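Local coordinates for microtubule-associated serine/threonine-protein kinase 3 (Homo sapiens, PDB 3KHF), which phosphorylates serine and threonine residues of protein substrates and carries a PDZ domain that probably binds short peptide segments, chiefly C-terminal tails, of partner proteins, at residues W39-E42 and D43-A47; T59-G63 and E64-G68; M72-V75 and E76-K80. All coordinates share one frame; numbering follows the deposited sequence. Where two conformers were deposited one is given.

Three local contacts of one PDZ domain, a strand-to-helix turn, a hairpin and a helix, illustrate how short-range contacts build a small fold. Contact 1, where strand 32-41 leads to helix 46-50, stands apart: its centre is about 20 Å from that of contact 2 and about 18 Å from that of contact 3. Contacts 2 and 3, their centres about 11 Å apart, touch through apolar side chains. V66 CG1 of the hairpin lies 3.7 Å from L77 CD1 of helix 71-80, and I61 CD1 lies 3.9 Å from V74 CG1. In PDZ domains the peptide groove runs between this helix and the strand corresponding to 17-25, so contact 3 probably forms one wall, backed by contact 2.

Contact 1: residues W39-E42 and D43-A47; sequences WSVE and DGSPA
The carbonyl oxygen of E42 is gripped twice by one residue. S45 OG donates to E42 O at 2.6 Å, tilted 19° from the carbonyl plane, while S45 N reaches E42 O at 3.2 Å from well above that plane. The longer bond closes a type II beta turn from E42 to S45, with G44 at its third position adopting the positive phi such a turn needs. The hydroxyl gets to its acceptor because OG stands between the backbone N and the carbonyl carbon (chi1 63°), folded back over the turn. S45 is also the N-cap residue of helix 46-50: its OG accepts a hydrogen bond from Q48 N, so a single side chain secures both the turn and the start of the helix. Q48 OE1 in turn receives G44 N.

Two waters add bridges round the turn. One joins V41 O, at 2.7 Å, and D43 OD1; the other accepts from D43 N and, in one of two conformers of E42, also donates to OE1. On the apolar side, V41 CG1, placed anti to its own N by chi1 of 179°, lies 4.0 Å from A47 CB. This branch also packs near the backbone carbonyl carbon of A47.

Strand 17-25 receives this apolar pair: V41 and A47 both rest on F17, and A47 additionally meets L52. Earlier in the segment W39 and S40 face S18 in a classic beta bulge. The E42-S45 turn then links strand 32-41 to helix 46-50, with E42 still backbone-bonded to G16 and A47 to Y15.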
# COMPACT_ATOMS: atom_id res chain seq x y z
N TRP A 39 5.88 1.77 2.50
CA TRP A 39 7.03 2.30 3.23
C TRP A 39 8.20 2.65 2.34
O TRP A 39 8.99 3.53 2.69
CB TRP A 39 7.50 1.37 4.37
CG TRP A 39 7.66 2.10 5.67
CD1 TRP A 39 8.80 2.62 6.21
CD2 TRP A 39 6.60 2.49 6.53
NE1 TRP A 39 8.51 3.28 7.38
CE2 TRP A 39 7.16 3.23 7.58
CE3 TRP A 39 5.23 2.31 6.49
CZ2 TRP A 39 6.39 3.72 8.63
CZ3 TRP A 39 4.46 2.83 7.50
CH2 TRP A 39 5.04 3.51 8.56
N SER A 40 8.33 1.98 1.20
CA SER A 40 9.46 2.21 0.32
C SER A 40 9.06 1.74 -1.05
O SER A 40 8.20 0.86 -1.19
CB SER A 40 10.72 1.46 0.80
OG SER A 40 10.61 0.07 0.60
N VAL A 41 9.69 2.32 -2.07
CA VAL A 41 9.51 1.92 -3.45
C VAL A 41 10.91 1.78 -4.06
O VAL A 41 11.75 2.65 -3.87
CB VAL A 41 8.66 2.96 -4.20
CG1 VAL A 41 8.48 2.58 -5.61
CG2 VAL A 41 7.28 3.11 -3.55
N GLU A 42 11.14 0.68 -4.76
CA GLU A 42 12.47 0.38 -5.34
C GLU A 42 12.72 1.16 -6.62
O GLU A 42 11.85 1.30 -7.49
CB GLU A 42 12.61 -1.12 -5.61
CG GLU A 42 12.66 -2.00 -4.36
CD GLU A 42 13.71 -1.53 -3.38
OE1 GLU A 42 14.92 -1.67 -3.68
OE2 GLU A 42 13.35 -1.02 -2.31
N ASP A 43 13.94 1.67 -6.76
CA ASP A 43 14.30 2.41 -7.95
C ASP A 43 14.21 1.52 -9.18
O ASP A 43 14.61 0.36 -9.15
CB ASP A 43 15.72 2.93 -7.84
CG ASP A 43 15.88 3.99 -6.80
OD1 ASP A 43 14.88 4.64 -6.40
OD2 ASP A 43 17.04 4.20 -6.40
N GLY A 44 13.62 2.07 -10.24
CA GLY A 44 13.50 1.38 -11.52
C GLY A 44 12.47 0.28 -11.54
O GLY A 44 12.40 -0.48 -12.50
N SER A 45 11.63 0.20 -10.51
CA SER A 45 10.68 -0.88 -10.41
C SER A 45 9.38 -0.52 -11.09
O SER A 45 9.10 0.65 -11.34
CB SER A 45 10.37 -1.17 -8.95
OG SER A 45 9.74 -0.06 -8.33
N PRO A 46 8.55 -1.52 -11.33
CA PRO A 46 7.22 -1.22 -11.83
C PRO A 46 6.42 -0.26 -10.92
O PRO A 46 5.73 0.63 -11.42
CB PRO A 46 6.57 -2.61 -11.88
CG PRO A 46 7.74 -3.55 -12.13
CD PRO A 46 8.84 -2.97 -11.33
N ALA A 47 6.57 -0.40 -9.61
CA ALA A 47 5.84 0.47 -8.68
C ALA A 47 6.33 1.92 -8.79
O ALA A 47 5.53 2.85 -8.82
CB ALA A 47 5.98 -0.05 -7.26
O HOH W 1 12.08 4.43 -5.84
O HOH W 2 15.88 0.99 -4.62

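Contact 2: residues T59-G63 and E64-G68; sequences THING and ESVLG
I61 and E64 exchange backbone hydrogen bonds at the end of a tight beta hairpin: I61 N to E64 O is 2.9 Å, and E64 N to I61 O is 3.0 Å. Between them N62 and G63 form a type I' turn, both with positive phi. Next along the ladder comes the non-hydrogen-bonded pair H60 and S65, where H60 CA lies 3.1 Å from E64 O in a CA-H...O contact. Beyond it V66 N gives T59 O a nearly straight bond, 172° at the hydrogen.

H60 and S65 point to one face of the sheet, I61 and E64 to the other. The H60 ring approaches the neighbouring strand obliquely, with CD2 3.6 Å from S65 N. I61 and V66 cross at about a right angle, I61 CG1 4.0 Å from V66 CG1; chi1 of -63° turns that V66 branch anti to the carbonyl carbon, toward the isoleucine.

A second shell sets these groups in place. T59 OG1 and H60 ND1 share a 2.7 Å hydrogen bond in the ring plane, which helps to hold the ring's rotation, and N62 OD1 accepts from S86 N, tying the turn to strand 84-90. T59 and H60 face R88 in a classic beta bulge.

Water 2.8 Å from I61 O also donates to E64 OE2. The hairpin therefore combines an apolar junction with a hydrated turn, I61 O accepting from backbone amide and solvent alike.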
# COMPACT_ATOMS: atom_id res chain seq x y z
N THR A 59 -5.91 1.92 -0.07
CA THR A 59 -7.29 1.73 0.37
C THR A 59 -7.94 0.61 -0.41
O THR A 59 -8.84 -0.06 0.12
CB THR A 59 -8.09 3.04 0.22
OG1 THR A 59 -8.14 3.43 -1.15
CG2 THR A 59 -7.46 4.18 1.04
N HIS A 60 -7.51 0.38 -1.65
CA HIS A 60 -8.16 -0.62 -2.50
C HIS A 60 -7.13 -1.32 -3.36
O HIS A 60 -6.17 -0.70 -3.82
CB HIS A 60 -9.25 -0.04 -3.42
CG HIS A 60 -10.35 0.69 -2.72
ND1 HIS A 60 -10.17 1.90 -2.09
CD2 HIS A 60 -11.67 0.39 -2.59
CE1 HIS A 60 -11.32 2.30 -1.58
NE2 HIS A 60 -12.25 1.40 -1.87
N ILE A 61 -7.33 -2.62 -3.57
CA ILE A 61 -6.50 -3.43 -4.45
C ILE A 61 -7.46 -4.08 -5.45
O ILE A 61 -8.38 -4.82 -5.06
CB ILE A 61 -5.69 -4.49 -3.68
CG1 ILE A 61 -4.70 -3.82 -2.74
CG2 ILE A 61 -5.00 -5.42 -4.66
CD1 ILE A 61 -3.89 -4.80 -1.86
N ASN A 62 -7.28 -3.80 -6.74
CA ASN A 62 -8.14 -4.32 -7.79
C ASN A 62 -9.62 -4.07 -7.50
O ASN A 62 -10.46 -4.94 -7.73
CB ASN A 62 -7.81 -5.80 -8.04
CG ASN A 62 -6.41 -5.98 -8.55
OD1 ASN A 62 -5.91 -5.11 -9.28
ND2 ASN A 62 -5.75 -7.07 -8.16
N GLY A 63 -9.92 -2.88 -6.99
CA GLY A 63 -11.29 -2.44 -6.71
C GLY A 63 -11.86 -2.87 -5.37
O GLY A 63 -12.94 -2.40 -4.97
N GLU A 64 -11.15 -3.74 -4.66
CA GLU A 64 -11.59 -4.31 -3.39
C GLU A 64 -11.05 -3.44 -2.25
O GLU A 64 -9.84 -3.20 -2.17
CB GLU A 64 -11.04 -5.75 -3.25
CG GLU A 64 -11.35 -6.48 -1.91
CD GLU A 64 -10.80 -7.92 -1.81
OE1 GLU A 64 -10.92 -8.53 -0.71
OE2 GLU A 64 -10.28 -8.46 -2.81
N SER A 65 -11.92 -3.01 -1.34
CA SER A 65 -11.47 -2.33 -0.13
C SER A 65 -10.57 -3.25 0.72
O SER A 65 -10.93 -4.39 1.00
CB SER A 65 -12.68 -1.92 0.71
OG SER A 65 -12.29 -1.20 1.85
N VAL A 66 -9.42 -2.73 1.13
CA VAL A 66 -8.50 -3.50 1.98
C VAL A 66 -8.28 -2.87 3.34
O VAL A 66 -7.64 -3.48 4.18
CB VAL A 66 -7.15 -3.79 1.30
CG1 VAL A 66 -7.37 -4.67 0.06
CG2 VAL A 66 -6.40 -2.50 0.97
N LEU A 67 -8.84 -1.68 3.58
CA LEU A 67 -8.76 -1.08 4.87
C LEU A 67 -9.32 -2.04 5.93
O LEU A 67 -10.41 -2.58 5.77
CB LEU A 67 -9.54 0.22 4.85
CG LEU A 67 -9.62 0.95 6.18
CD1 LEU A 67 -8.27 1.48 6.49
CD2 LEU A 67 -10.63 2.09 6.15
N GLY A 68 -8.57 -2.25 7.00
CA GLY A 68 -9.00 -3.12 8.08
C GLY A 68 -8.64 -4.59 7.96
O GLY A 68 -8.76 -5.33 8.93
O HOH W 3 -8.10 -7.50 -4.25

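Contact 3: residues M72-V75 and E76-K80; sequences MDVV and ELLLK
From M72 to L79 the backbone is regular alpha-helix, each of E76, L77, L78 and L79 donating its N-H to the carbonyl four residues earlier, the last of these bonds, L79 N to V75 O, being the shortest at 2.8 Å.

Side chains pair with the same spacing. V74 and L78 lie alongside one another, pointing the same way, with V74 CG1 4.1 Å from L78 CD1. One residue on, V75 and L79 repeat the arrangement, V75 CG1 approaching L79 CD1 to 4.0 Å. In both valines CG1 is swung anti to the main-chain N (chi1 168° in V74), the orientation that presents this methyl to the leucine of the following turn. The leucines share a shape too: each CG sits beside the carbonyl of the preceding turn, as with L78 CG 3.5 Å from V74 O.

The two pairs have different surroundings. V74 is buried and L78 partly so; both meet L19 of strand 17-25 and I61 of strand 57-61, and L78 also meets F17, while L79 belongs to the surface.

Polar groups line another flank. E76, its chain extended, shares a water with the backbone: the water donates to D73 O at 2.8 Å and to E76 OE1. D73 OD1 stands 4.7 Å from E76 OE1 without contact, and this proximity of like charges might slightly raise their proton affinity, though solvent should screen it. The chemistry is thus that of an amphipathic helix: V74 and L78 join it to the strands, and its acids keep to the water.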
# COMPACT_ATOMS: atom_id res chain seq x y z
N MET A 72 -1.25 -10.06 6.50
CA MET A 72 -0.99 -11.17 5.61
C MET A 72 -2.13 -11.41 4.62
O MET A 72 -1.91 -11.99 3.56
CB MET A 72 -0.63 -12.43 6.41
CG MET A 72 0.76 -12.33 7.02
SD MET A 72 2.08 -12.38 5.76
CE MET A 72 3.46 -12.73 6.86
N ASP A 73 -3.34 -10.94 4.92
CA ASP A 73 -4.43 -10.99 3.93
C ASP A 73 -4.13 -10.06 2.75
O ASP A 73 -4.39 -10.40 1.60
CB ASP A 73 -5.78 -10.66 4.57
CG ASP A 73 -6.35 -11.80 5.42
OD1 ASP A 73 -5.73 -12.87 5.52
OD2 ASP A 73 -7.45 -11.58 5.97
N VAL A 74 -3.57 -8.89 3.05
CA VAL A 74 -3.19 -7.97 2.00
C VAL A 74 -1.96 -8.48 1.23
O VAL A 74 -1.93 -8.41 0.01
CB VAL A 74 -2.99 -6.55 2.60
CG1 VAL A 74 -2.32 -5.64 1.59
CG2 VAL A 74 -4.33 -6.00 3.04
N VAL A 75 -0.97 -9.02 1.93
CA VAL A 75 0.18 -9.63 1.26
C VAL A 75 -0.31 -10.71 0.29
O VAL A 75 0.14 -10.78 -0.85
CB VAL A 75 1.23 -10.14 2.27
CG1 VAL A 75 2.31 -10.94 1.58
CG2 VAL A 75 1.83 -8.97 3.03
N GLU A 76 -1.27 -11.52 0.71
CA GLU A 76 -1.77 -12.57 -0.16
C GLU A 76 -2.42 -11.98 -1.42
O GLU A 76 -2.21 -12.49 -2.52
CB GLU A 76 -2.76 -13.47 0.57
CG GLU A 76 -3.37 -14.53 -0.32
CD GLU A 76 -4.50 -15.29 0.31
OE1 GLU A 76 -4.92 -14.97 1.43
OE2 GLU A 76 -5.00 -16.22 -0.36
N LEU A 77 -3.22 -10.93 -1.27
CA LEU A 77 -3.85 -10.30 -2.44
C LEU A 77 -2.82 -9.81 -3.42
O LEU A 77 -2.99 -9.92 -4.64
CB LEU A 77 -4.73 -9.11 -2.02
CG LEU A 77 -6.04 -9.45 -1.30
CD1 LEU A 77 -6.72 -8.19 -0.77
CD2 LEU A 77 -6.98 -10.28 -2.18
N LEU A 78 -1.73 -9.26 -2.90
CA LEU A 78 -0.64 -8.80 -3.75
C LEU A 78 0.10 -9.96 -4.42
O LEU A 78 0.35 -9.94 -5.62
CB LEU A 78 0.31 -7.94 -2.92
CG LEU A 78 -0.28 -6.60 -2.44
CD1 LEU A 78 0.56 -5.94 -1.33
CD2 LEU A 78 -0.45 -5.65 -3.61
N LEU A 79 0.43 -10.98 -3.65
CA LEU A 79 1.11 -12.16 -4.20
C LEU A 79 0.33 -12.85 -5.32
O LEU A 79 0.93 -13.32 -6.27
CB LEU A 79 1.40 -13.18 -3.09
CG LEU A 79 2.49 -12.89 -2.06
CD1 LEU A 79 2.49 -13.98 -0.97
CD2 LEU A 79 3.87 -12.76 -2.68
N LYS A 80 -1.00 -12.89 -5.22
CA LYS A 80 -1.86 -13.61 -6.16
C LYS A 80 -2.34 -12.77 -7.34
O LYS A 80 -2.94 -13.31 -8.27
CB LYS A 80 -3.06 -14.21 -5.43
CG LYS A 80 -2.67 -15.24 -4.39
O HOH W 4 -6.38 -12.36 1.20